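Local atomic coordinates of defensin (Pachyrhizus erosus, PDB entry 3PSM), a protein that acts as an antimicrobial plant defensin of the gamma-thionin family, forming a dimer and probably inhibiting the growth of fungi. Residues A[5-10]-A[26-31]. Numbering follows the deposited sequence.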
loop_
_atom_site.group_PDB
_atom_site.type_symbol
_atom_site.label_atom_id
_atom_site.label_comp_id
_atom_site.label_asym_id
_atom_site.label_seq_id
_atom_site.Cartn_x
_atom_site.Cartn_y
_atom_site.Cartn_z
ATOM N N ASN A 5 5.214 6.768 -13.965
ATOM C CA ASN A 5 6.658 6.877 -14.154
ATOM C C ASN A 5 7.374 6.227 -13.002
ATOM O O ASN A 5 6.772 5.922 -11.945
ATOM C CB ASN A 5 7.072 8.331 -14.291
ATOM C CG ASN A 5 6.681 8.799 -15.693
ATOM O OD1 ASN A 5 7.415 8.567 -16.649
ATOM N ND2 ASN A 5 5.516 9.363 -15.932
ATOM N N LEU A 6 8.658 5.956 -13.187
ATOM C CA LEU A 6 9.442 5.328 -12.124
ATOM C C LEU A 6 9.403 6.147 -10.851
ATOM O O LEU A 6 9.440 7.378 -10.849
ATOM C CB LEU A 6 10.913 5.168 -12.564
ATOM C CG LEU A 6 11.123 4.062 -13.565
ATOM C CD1 LEU A 6 12.567 4.188 -14.101
ATOM C CD2 LEU A 6 10.922 2.669 -12.993
ATOM N N ALA A 7 9.380 5.460 -9.720
ATOM C CA ALA A 7 9.613 6.087 -8.435
ATOM C C ALA A 7 10.944 6.826 -8.472
ATOM O O ALA A 7 11.890 6.363 -9.142
ATOM C CB ALA A 7 9.572 5.038 -7.347
ATOM N N ASP A 8 11.063 7.857 -7.695
ATOM C CA ASP A 8 12.291 8.594 -7.641
ATOM C C ASP A 8 13.364 7.934 -6.775
ATOM O O ASP A 8 14.532 7.931 -7.163
ATOM C CB ASP A 8 11.996 10.038 -7.115
ATOM C CG ASP A 8 11.416 10.987 -8.157
ATOM O OD1 ASP A 8 11.464 10.719 -9.377
ATOM O OD2 ASP A 8 10.907 12.057 -7.735
ATOM N N THR A 9 13.001 7.388 -5.619
ATOM C CA THR A 9 13.972 6.976 -4.602
ATOM C C THR A 9 13.665 5.624 -4.009
ATOM O O THR A 9 14.157 5.287 -2.971
ATOM C CB THR A 9 14.053 8.053 -3.483
ATOM O OG1 THR A 9 12.720 8.267 -2.984
ATOM C CG2 THR A 9 14.589 9.357 -4.062
ATOM N N PHE A 10 12.871 4.811 -4.663
ATOM C CA PHE A 10 12.638 3.434 -4.192
ATOM C C PHE A 10 13.945 2.654 -4.253
ATOM O O PHE A 10 14.608 2.674 -5.290
ATOM C CB PHE A 10 11.546 2.818 -5.043
ATOM C CG PHE A 10 11.167 1.388 -4.630
ATOM C CD1 PHE A 10 10.114 1.155 -3.749
ATOM C CD2 PHE A 10 11.836 0.299 -5.122
ATOM C CE1 PHE A 10 9.744 -0.120 -3.411
ATOM C CE2 PHE A 10 11.443 -1.007 -4.769
ATOM C CZ PHE A 10 10.401 -1.199 -3.918
ATOM N N ASN A 26 3.224 7.181 0.349
ATOM C CA ASN A 26 3.678 7.731 1.636
ATOM C C ASN A 26 4.972 8.460 1.590
ATOM O O ASN A 26 5.214 9.291 2.493
ATOM C CB ASN A 26 3.735 6.596 2.674
ATOM C CG ASN A 26 2.372 5.992 2.862
ATOM O OD1 ASN A 26 1.376 6.746 3.022
ATOM N ND2 ASN A 26 2.283 4.686 2.860
ATOM N N LYS A 27 5.839 8.198 0.615
ATOM C CA LYS A 27 7.054 8.950 0.418
ATOM C C LYS A 27 6.899 10.019 -0.655
ATOM O O LYS A 27 7.390 11.132 -0.529
ATOM C CB LYS A 27 8.253 8.072 0.127
ATOM C CG LYS A 27 8.532 7.132 1.263
ATOM C CD LYS A 27 9.368 7.856 2.298
ATOM C CE LYS A 27 9.809 6.902 3.395
ATOM N NZ LYS A 27 8.616 6.461 4.195
ATOM N N GLU A 28 6.216 9.696 -1.743
ATOM C CA GLU A 28 6.057 10.645 -2.845
ATOM C C GLU A 28 4.680 11.301 -2.881
ATOM O O GLU A 28 4.459 12.264 -3.636
ATOM C CB GLU A 28 6.409 9.980 -4.187
ATOM C CG GLU A 28 7.839 9.510 -4.268
ATOM C CD GLU A 28 8.335 9.193 -5.671
ATOM O OE1 GLU A 28 7.983 9.901 -6.639
ATOM O OE2 GLU A 28 9.151 8.242 -5.790
ATOM N N HIS A 29 3.749 10.881 -2.025
ATOM C CA HIS A 29 2.424 11.492 -1.940
ATOM C C HIS A 29 1.719 11.473 -3.302
ATOM O O HIS A 29 0.936 12.393 -3.661
ATOM C CB HIS A 29 2.454 12.883 -1.269
ATOM C CG HIS A 29 2.873 12.731 0.156
ATOM N ND1 HIS A 29 2.079 12.171 1.156
ATOM C CD2 HIS A 29 4.063 13.034 0.730
ATOM C CE1 HIS A 29 2.755 12.158 2.290
ATOM N NE2 HIS A 29 3.955 12.680 2.051
ATOM N N LEU A 30 1.895 10.391 -3.995
ATOM C CA LEU A 30 1.268 10.179 -5.305
ATOM C C LEU A 30 0.065 9.275 -5.138
ATOM O O LEU A 30 -0.351 8.924 -4.017
ATOM C CB LEU A 30 2.301 9.702 -6.327
ATOM C CG LEU A 30 3.532 10.605 -6.457
ATOM C CD1 LEU A 30 4.529 10.052 -7.471
ATOM C CD2 LEU A 30 3.110 12.038 -6.782
ATOM N N ILE A 31 -0.530 8.857 -6.233
ATOM C CA ILE A 31 -1.789 8.120 -6.160
ATOM C C ILE A 31 -1.600 6.680 -5.705
ATOM O O ILE A 31 -2.298 6.205 -4.814
ATOM C CB ILE A 31 -2.538 8.146 -7.499
ATOM C CG1 ILE A 31 -2.900 9.569 -7.913
ATOM C CG2 ILE A 31 -3.771 7.259 -7.449
ATOM C CD1 ILE A 31 -3.353 9.628 -9.358
HETATM O O HOH W 1 7.134 8.687 -9.710
HETATM O O HOH W 2 7.694 12.458 -6.910
#
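Glu-28 reaches across to the backbone of Asp-8 and makes the one direct hydrogen bond between 5-10 and 26-31: Asp-8 N donates to Glu-28 OE2 at 2.7 Å, with an N-H...O angle of 161°. The oxygen is met on its syn side, with the donor 18° out of the carboxylate plane. Beyond CG the glutamate chain runs out extended, which carries the carboxylate clear of its own backbone and up to the turn. OE2 also forms a hydrogen bond with NE2 of His-23, one turn or so back on helix 17-27, so the same oxygen is gripped by a main-chain N-H and an imidazole.

Around that bond the packing is light. Ala-7 lays its CB 3.6 Å from Glu-28 OE2, and the CB of Asp-8 sits equally near the same atom; Ala-7 also touches His-23.

In the fold this is where the chain leaves strand 2-6, outermost in this chain's three-stranded sheet, and turns past the C-terminal end of helix 17-27. The helix and sheet together make the cysteine-stabilised alpha-beta scaffold of plant defensins, in which Cys-20–Cys-41 and Cys-24–Cys-43 tie helix to strand 41-46. His-29, with positive phi, ends the helical run just after Glu-28.

Charge works the other way. Asp-8 OD2 stands 3.8 Å from Glu-28 OE1, two like-charged groups whose planes differ by just 17°, and their repulsion is probably eased by water. One water donates to Glu-28 OE1 at 2.6 Å and, weakly, to Asp-8 OD2. A second gives a hydrogen bond of 2.9 Å to Leu-6 O and a weak one to Glu-28 OE1, linking the carboxylate to the end of the strand.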